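Local coordinates for protein BsaWI endonuclease (Geobacillus stearothermophilus, PDB 4ZSF) that is a PD-(D/E)XK restriction endonuclease that binds DNA and calcium ions and probably cleaves the DNA with the help of bound metal, at residues E156-C161 and A185-V190; M207-T212 and D233-I238; R250-D255 and Y265-G270. All coordinates share one frame; numbering follows the deposited sequence. Where two conformers were deposited one is given.

Overall arrangement
Contact 1 lies deep in the mixed sheet, pairing neighbouring parallel strands 155-165 and 188-193 through backbone hydrogen bonds with aromatic and apolar side chains on both faces. Contact 2 is also largely buried but sits at the edge of the same sheet, where the end of helix 202-209 grips the turn just before strand 235-238 through an amide and a shared water. Contact 3 is more exposed: charged residues of helix 243-258 hold the C-terminal segment 265-270. Contacts 1 and 3 meet where Trp188 packs against Trp267 and Ala252. Contacts 2 and 3 are joined by the salt bridge Asp233-Lys268, while contacts 1 and 2 share the sheet without touching.

Contact 1 (E156-C161 and A185-V190); sequences EYVFGC and AFFWSV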
# COMPACT_ATOMS: atom_id res chain seq x y z
N GLU A 156 -12.84 1.02 -33.75
CA GLU A 156 -13.08 1.46 -32.39
C GLU A 156 -11.81 2.09 -31.86
O GLU A 156 -10.72 1.48 -31.90
CB GLU A 156 -13.53 0.23 -31.53
CG GLU A 156 -13.86 0.57 -30.06
CD GLU A 156 -14.54 -0.58 -29.32
OE1 GLU A 156 -14.62 -1.73 -29.88
OE2 GLU A 156 -15.02 -0.33 -28.18
N TYR A 157 -11.96 3.30 -31.31
CA TYR A 157 -10.82 4.08 -30.83
C TYR A 157 -10.93 4.33 -29.35
O TYR A 157 -11.96 4.83 -28.94
CB TYR A 157 -10.78 5.42 -31.51
CG TYR A 157 -10.56 5.30 -33.00
CD1 TYR A 157 -9.27 5.24 -33.52
CD2 TYR A 157 -11.66 5.20 -33.89
CE1 TYR A 157 -9.07 5.13 -34.93
CE2 TYR A 157 -11.45 5.08 -35.27
CZ TYR A 157 -10.17 5.04 -35.77
OH TYR A 157 -10.01 4.92 -37.13
N VAL A 158 -9.87 4.07 -28.57
CA VAL A 158 -9.85 4.57 -27.20
C VAL A 158 -9.62 6.09 -27.23
O VAL A 158 -8.63 6.55 -27.80
CB VAL A 158 -8.75 3.90 -26.36
CG1 VAL A 158 -8.63 4.57 -24.96
CG2 VAL A 158 -9.06 2.44 -26.25
N PHE A 159 -10.50 6.88 -26.60
CA PHE A 159 -10.24 8.34 -26.59
C PHE A 159 -10.16 8.87 -25.14
O PHE A 159 -9.83 10.05 -24.95
CB PHE A 159 -11.32 9.11 -27.36
CG PHE A 159 -12.73 9.12 -26.69
CD1 PHE A 159 -13.65 8.09 -26.94
CD2 PHE A 159 -13.10 10.16 -25.81
CE1 PHE A 159 -14.96 8.10 -26.31
CE2 PHE A 159 -14.34 10.21 -25.25
CZ PHE A 159 -15.26 9.21 -25.45
N GLY A 160 -10.53 8.06 -24.13
CA GLY A 160 -10.54 8.61 -22.79
C GLY A 160 -10.08 7.61 -21.74
O GLY A 160 -10.22 6.38 -21.95
N CYS A 161 -9.49 8.14 -20.66
CA CYS A 161 -8.96 7.39 -19.52
C CYS A 161 -9.73 7.85 -18.29
O CYS A 161 -9.93 9.06 -18.08
CB CYS A 161 -7.47 7.72 -19.34
SG CYS A 161 -6.45 7.31 -20.76
N ALA A 185 -0.88 13.33 -23.29
CA ALA A 185 -0.94 12.33 -24.37
C ALA A 185 -2.16 12.50 -25.25
O ALA A 185 -2.37 11.68 -26.14
CB ALA A 185 -0.95 10.92 -23.80
N PHE A 186 -2.92 13.55 -25.00
CA PHE A 186 -4.10 13.92 -25.79
C PHE A 186 -5.17 12.85 -25.69
O PHE A 186 -5.81 12.48 -26.69
CB PHE A 186 -3.76 14.21 -27.26
CG PHE A 186 -2.74 15.30 -27.43
CD1 PHE A 186 -3.12 16.66 -27.50
CD2 PHE A 186 -1.39 14.98 -27.50
CE1 PHE A 186 -2.16 17.66 -27.66
CE2 PHE A 186 -0.42 15.97 -27.62
CZ PHE A 186 -0.81 17.33 -27.75
N PHE A 187 -5.47 12.45 -24.45
CA PHE A 187 -6.71 11.69 -24.17
C PHE A 187 -7.59 12.51 -23.23
O PHE A 187 -7.09 13.27 -22.38
CB PHE A 187 -6.40 10.37 -23.50
CG PHE A 187 -5.70 9.38 -24.43
CD1 PHE A 187 -4.30 9.34 -24.53
CD2 PHE A 187 -6.46 8.49 -25.20
CE1 PHE A 187 -3.66 8.42 -25.41
CE2 PHE A 187 -5.82 7.59 -26.06
CZ PHE A 187 -4.46 7.56 -26.16
N TRP A 188 -8.91 12.28 -23.34
CA TRP A 188 -9.84 12.79 -22.30
C TRP A 188 -9.49 12.13 -21.00
O TRP A 188 -9.37 10.91 -20.95
CB TRP A 188 -11.24 12.43 -22.73
CG TRP A 188 -12.33 13.09 -21.95
CD1 TRP A 188 -12.38 14.40 -21.50
CD2 TRP A 188 -13.57 12.47 -21.57
NE1 TRP A 188 -13.61 14.61 -20.90
CE2 TRP A 188 -14.34 13.45 -20.93
CE3 TRP A 188 -14.10 11.17 -21.73
CZ2 TRP A 188 -15.64 13.17 -20.44
CZ3 TRP A 188 -15.36 10.89 -21.25
CH2 TRP A 188 -16.11 11.88 -20.57
N SER A 189 -9.33 12.91 -19.93
CA SER A 189 -8.92 12.28 -18.67
C SER A 189 -9.89 12.71 -17.58
O SER A 189 -9.97 13.89 -17.24
CB SER A 189 -7.48 12.67 -18.28
OG SER A 189 -7.13 12.03 -17.06
N VAL A 190 -10.65 11.77 -17.06
CA VAL A 190 -11.64 12.18 -16.06
C VAL A 190 -11.67 11.28 -14.86
O VAL A 190 -11.05 10.21 -14.84
CB VAL A 190 -13.08 12.23 -16.68
CG1 VAL A 190 -13.15 13.31 -17.78
CG2 VAL A 190 -13.47 10.85 -17.23
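Gly160 pairs with Trp188 and Cys161 with Ser189 where strands 155-165 and 188-193 run side by side in parallel, their local axes inclined at 27°. Three backbone hydrogen bonds alternate between the strands: Trp188 N to Phe159 O at 2.9 Å, Cys161 N to Trp188 O at 2.8 Å, and Val190 N to Cys161 O at 3.0 Å. Toward the other neighbouring strand, Phe159 and Gly160 together face Ile148 in a classic beta bulge.

The side chains of Phe159 and Trp188 lie alongside each other and point the same way. Phe159 CE2 meets Trp188 CE3 at 3.7 Å; the ring planes differ by only 15°, but they are slid apart and barely overlap. Trp188 lays its indole beside the phenyl because chi1, -168°, turns CG away from the backbone nitrogen, and Gly160 leaves room for Trp188 CE3, which a beta carbon at this position would crowd. Ala252 and Ala253 of helix 243-258 cover this aromatic pair. On the face bearing Cys161, its SG approaches the Phe187 ring obliquely, 4.9 Å from the centroid, a sulfur-aromatic contact. The same ring turns its edge to the backbone, with Phe187 CE2 3.5 Å from Val158 O, and Arg260 adds a cation-pi contact to it.

Polarity across this buried beta-alpha-beta junction is thus confined to the paired main chains, and aromatic, sulfur and aliphatic groups supply the rest of the interface.

Contact 2 (M207-T212 and D233-I238); sequences MVNGGT and DRIYPI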
# COMPACT_ATOMS: atom_id res chain seq x y z
N MET A 207 -6.84 21.09 -6.59
CA MET A 207 -6.22 19.94 -7.25
C MET A 207 -6.94 19.57 -8.53
O MET A 207 -6.28 19.08 -9.47
CB MET A 207 -6.21 18.69 -6.37
CG MET A 207 -5.25 18.79 -5.23
SD MET A 207 -4.85 17.19 -4.49
CE MET A 207 -3.52 16.67 -5.58
N VAL A 208 -8.26 19.76 -8.57
CA VAL A 208 -9.02 19.39 -9.78
C VAL A 208 -8.94 20.56 -10.76
O VAL A 208 -8.61 20.37 -11.93
CB VAL A 208 -10.51 19.05 -9.47
CG1 VAL A 208 -11.36 18.86 -10.75
CG2 VAL A 208 -10.57 17.83 -8.50
N ASN A 209 -9.27 21.75 -10.28
CA ASN A 209 -9.50 22.89 -11.18
C ASN A 209 -8.26 23.69 -11.48
O ASN A 209 -8.25 24.47 -12.45
CB ASN A 209 -10.57 23.85 -10.61
CG ASN A 209 -11.96 23.25 -10.67
OD1 ASN A 209 -12.29 22.44 -11.57
ND2 ASN A 209 -12.81 23.66 -9.71
N GLY A 210 -7.24 23.59 -10.63
CA GLY A 210 -6.03 24.36 -10.86
C GLY A 210 -6.24 25.81 -10.46
O GLY A 210 -7.19 26.14 -9.75
N GLY A 211 -5.32 26.67 -10.90
CA GLY A 211 -5.41 28.11 -10.65
C GLY A 211 -4.89 28.59 -9.31
O GLY A 211 -5.28 29.68 -8.84
N THR A 212 -4.05 27.80 -8.65
CA THR A 212 -3.40 28.30 -7.46
C THR A 212 -1.88 28.05 -7.53
O THR A 212 -1.38 27.39 -8.47
CB THR A 212 -3.95 27.65 -6.18
OG1 THR A 212 -3.54 26.28 -6.11
CG2 THR A 212 -5.47 27.76 -6.12
N ASP A 233 -16.65 24.83 -11.84
CA ASP A 233 -15.70 24.75 -12.94
C ASP A 233 -15.68 23.35 -13.58
O ASP A 233 -16.56 23.06 -14.40
CB ASP A 233 -14.30 25.17 -12.46
CG ASP A 233 -13.33 25.43 -13.62
OD1 ASP A 233 -13.69 25.24 -14.81
OD2 ASP A 233 -12.19 25.81 -13.29
N ARG A 234 -14.72 22.49 -13.22
CA ARG A 234 -14.66 21.15 -13.84
C ARG A 234 -15.14 20.07 -12.90
O ARG A 234 -14.99 18.88 -13.20
CB ARG A 234 -13.22 20.83 -14.27
CG ARG A 234 -12.67 21.82 -15.32
CD ARG A 234 -11.13 21.61 -15.43
NE ARG A 234 -10.48 22.44 -16.46
CZ ARG A 234 -10.41 22.15 -17.76
NH1 ARG A 234 -10.96 21.04 -18.25
NH2 ARG A 234 -9.78 23.03 -18.58
N ILE A 235 -15.74 20.47 -11.77
CA ILE A 235 -16.29 19.49 -10.82
C ILE A 235 -17.79 19.44 -11.02
O ILE A 235 -18.51 20.39 -10.67
CB ILE A 235 -15.98 19.84 -9.41
CG1 ILE A 235 -14.42 19.90 -9.21
CG2 ILE A 235 -16.54 18.81 -8.51
CD1 ILE A 235 -14.02 20.56 -7.87
N TYR A 236 -18.26 18.37 -11.63
CA TYR A 236 -19.65 18.26 -12.04
C TYR A 236 -20.49 17.26 -11.24
O TYR A 236 -19.97 16.22 -10.87
CB TYR A 236 -19.70 17.75 -13.49
CG TYR A 236 -18.89 18.59 -14.45
CD1 TYR A 236 -19.37 19.82 -14.92
CD2 TYR A 236 -17.66 18.12 -14.93
CE1 TYR A 236 -18.63 20.58 -15.84
CE2 TYR A 236 -16.91 18.88 -15.84
CZ TYR A 236 -17.44 20.09 -16.31
OH TYR A 236 -16.66 20.82 -17.22
N PRO A 237 -21.78 17.57 -11.00
CA PRO A 237 -22.64 16.64 -10.28
C PRO A 237 -23.18 15.54 -11.19
O PRO A 237 -23.54 15.81 -12.36
CB PRO A 237 -23.79 17.51 -9.74
CG PRO A 237 -23.91 18.65 -10.78
CD PRO A 237 -22.42 18.86 -11.27
N ILE A 238 -23.24 14.31 -10.64
CA ILE A 238 -23.92 13.21 -11.33
C ILE A 238 -24.73 12.42 -10.34
O ILE A 238 -24.57 12.55 -9.11
CB ILE A 238 -22.93 12.24 -12.04
CG1 ILE A 238 -21.85 11.78 -11.05
CG2 ILE A 238 -22.33 12.85 -13.36
CD1 ILE A 238 -21.00 10.57 -11.62
O HOH W 1 -9.91 24.53 -14.59
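A side-chain-to-backbone hydrogen bond and a shared water join Asn209, at the C-terminal end of helix 202-209, to Arg234 in the turn that leads into strand 235-238, the edge strand of the sheet within this chain. Arg234 N donates to Asn209 OD1 at 2.9 Å, approaching from above the amide plane, 36° out of it. The other end of the amide, ND2, donates to Ile232 O, so the Asn209 side chain spans the backbone on both sides of Asp233 and its rotation is fixed.

The water donates to Asn209 O at 2.7 Å, in the last turn of the helix, and to Asp233 OD2 at 2.9 Å, and it accepts from Arg234 NE at 2.9 Å. Arg234 is extended from CG to NE, which carries its guanidinium edge to the water, while NH1 reaches Trp267 O and His221 O. Asp233 OD1 is held by Lys268. Beside this polar group, Val208 CG1 packs on Ile235 CG1 at 3.6 Å, an apolar patch facing strand 222-226.

The Asp233 side chain lies about 4 Å from a bound calcium ion. The arrangement is that of an alpha/beta sheet edge, with a helix end anchoring the turn before the outermost strand by side-chain-to-backbone bonds.

Contact 3 (R250-D255 and Y265-G270); sequences REAAED and YEWKAG
Trp267 NE1 donates to Asp255 OD2 at 2.8 Å in an almost straight bond (176°). The oxygen lies in the plane of the indole and uses its anti lone pair, while the carboxylate itself stands nearly perpendicular to the ring, at 84°. One helical turn earlier, Glu251 OE1 receives Gly270 N at 2.7 Å on its syn lone pair. Extended, with CG anti to the backbone N (chi1 -169°), Glu251 reaches out to the tail, and its second oxygen, OE2, accepts from a water that also donates to Lys268 O at 2.7 Å. Lys272 forms salt bridges with both Glu251 OE2 and Asp255 OD2, and Arg259 with Asp255 OD1, so these negative charges are probably offset in part.

Beyond these bonds the CZ2 and CH2 atoms of the indole meet Ala252 of the helix: Trp267 CZ2 is 3.7 Å from Ala252 CA, and Trp267 CH2 is 3.9 Å from Ala252 CB. Phe263 stacks on Trp267, and Trp188 meets it at a steep angle. A leucine in place of Trp267 would probably leave Asp255 without its indole N-H partner and open a gap beside Ala252 and Phe263.

With its tryptophan set against Ala252 and Trp188, which approach the same side of the indole, the C-terminal segment folds back along helix 243-258 at the flank of the PD-(D/E)XK alpha/beta core.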
# COMPACT_ATOMS: atom_id res chain seq x y z
N ARG A 250 -19.73 12.63 -25.26
CA ARG A 250 -20.10 12.89 -26.67
C ARG A 250 -19.21 13.96 -27.30
O ARG A 250 -18.73 13.86 -28.47
CB ARG A 250 -21.57 13.34 -26.77
CG ARG A 250 -22.54 12.20 -26.46
CD ARG A 250 -23.96 12.77 -26.41
NE ARG A 250 -24.41 13.12 -27.76
CZ ARG A 250 -25.53 13.77 -28.02
NH1 ARG A 250 -26.28 14.19 -27.02
NH2 ARG A 250 -25.89 14.00 -29.30
N GLU A 251 -19.02 15.02 -26.52
CA GLU A 251 -18.25 16.15 -26.99
C GLU A 251 -16.76 15.81 -27.06
O GLU A 251 -16.08 16.22 -28.00
CB GLU A 251 -18.45 17.38 -26.11
CG GLU A 251 -17.86 18.61 -26.80
CD GLU A 251 -17.97 19.89 -25.98
OE1 GLU A 251 -18.51 19.87 -24.83
OE2 GLU A 251 -17.50 20.93 -26.49
N ALA A 252 -16.26 15.11 -26.04
CA ALA A 252 -14.86 14.69 -26.01
C ALA A 252 -14.55 13.79 -27.23
O ALA A 252 -13.48 13.94 -27.87
CB ALA A 252 -14.58 13.93 -24.70
N ALA A 253 -15.45 12.86 -27.51
CA ALA A 253 -15.16 11.90 -28.62
C ALA A 253 -15.05 12.67 -29.95
O ALA A 253 -14.15 12.40 -30.78
CB ALA A 253 -16.24 10.77 -28.71
N GLU A 254 -15.95 13.62 -30.12
CA GLU A 254 -15.97 14.42 -31.33
C GLU A 254 -14.64 15.16 -31.49
O GLU A 254 -14.00 15.12 -32.55
CB GLU A 254 -17.15 15.41 -31.26
CG GLU A 254 -17.00 16.66 -32.17
CD GLU A 254 -17.08 16.35 -33.66
OE1 GLU A 254 -17.73 15.33 -34.03
OE2 GLU A 254 -16.49 17.12 -34.47
N ASP A 255 -14.22 15.80 -30.41
CA ASP A 255 -13.01 16.64 -30.47
C ASP A 255 -11.76 15.76 -30.54
O ASP A 255 -10.79 16.17 -31.14
CB ASP A 255 -12.92 17.59 -29.30
CG ASP A 255 -13.86 18.80 -29.46
OD1 ASP A 255 -14.45 19.04 -30.58
OD2 ASP A 255 -14.02 19.53 -28.48
N TYR A 265 -4.52 19.70 -21.59
CA TYR A 265 -5.22 20.01 -20.33
C TYR A 265 -6.23 21.16 -20.47
O TYR A 265 -7.12 21.27 -19.65
CB TYR A 265 -4.17 20.31 -19.20
CG TYR A 265 -3.48 21.64 -19.39
CD1 TYR A 265 -4.05 22.80 -18.87
CD2 TYR A 265 -2.31 21.78 -20.18
CE1 TYR A 265 -3.46 24.05 -19.05
CE2 TYR A 265 -1.72 23.05 -20.36
CZ TYR A 265 -2.32 24.16 -19.80
OH TYR A 265 -1.78 25.40 -19.96
N GLU A 266 -6.08 22.04 -21.47
CA GLU A 266 -6.93 23.20 -21.57
C GLU A 266 -8.34 22.86 -22.00
O GLU A 266 -9.29 23.63 -21.74
CB GLU A 266 -6.34 24.23 -22.58
CG GLU A 266 -4.99 24.73 -22.16
CD GLU A 266 -4.45 25.70 -23.19
OE1 GLU A 266 -4.85 26.90 -23.15
OE2 GLU A 266 -3.62 25.28 -24.02
N TRP A 267 -8.49 21.71 -22.65
CA TRP A 267 -9.81 21.33 -23.18
C TRP A 267 -10.84 21.31 -22.04
O TRP A 267 -10.58 20.83 -20.94
CB TRP A 267 -9.77 19.96 -23.85
CG TRP A 267 -11.10 19.56 -24.50
CD1 TRP A 267 -11.45 19.80 -25.81
CD2 TRP A 267 -12.21 18.91 -23.89
NE1 TRP A 267 -12.73 19.31 -26.05
CE2 TRP A 267 -13.21 18.75 -24.88
CE3 TRP A 267 -12.45 18.41 -22.59
CZ2 TRP A 267 -14.45 18.11 -24.63
CZ3 TRP A 267 -13.71 17.75 -22.33
CH2 TRP A 267 -14.67 17.61 -23.35
N LYS A 268 -12.03 21.85 -22.29
CA LYS A 268 -13.08 21.75 -21.30
C LYS A 268 -14.42 21.57 -22.02
O LYS A 268 -14.62 22.18 -23.05
CB LYS A 268 -13.07 23.03 -20.43
CG LYS A 268 -14.22 23.02 -19.40
CD LYS A 268 -14.10 24.17 -18.37
CE LYS A 268 -15.44 24.39 -17.57
NZ LYS A 268 -15.38 25.64 -16.72
N ALA A 269 -15.33 20.76 -21.46
CA ALA A 269 -16.62 20.51 -22.09
C ALA A 269 -17.48 21.76 -22.11
O ALA A 269 -17.38 22.59 -21.20
CB ALA A 269 -17.34 19.40 -21.33
N GLY A 270 -18.32 21.90 -23.13
CA GLY A 270 -19.40 22.87 -23.10
C GLY A 270 -18.99 24.29 -23.39
O GLY A 270 -19.75 25.22 -23.05
O HOH W 2 -16.03 22.56 -25.29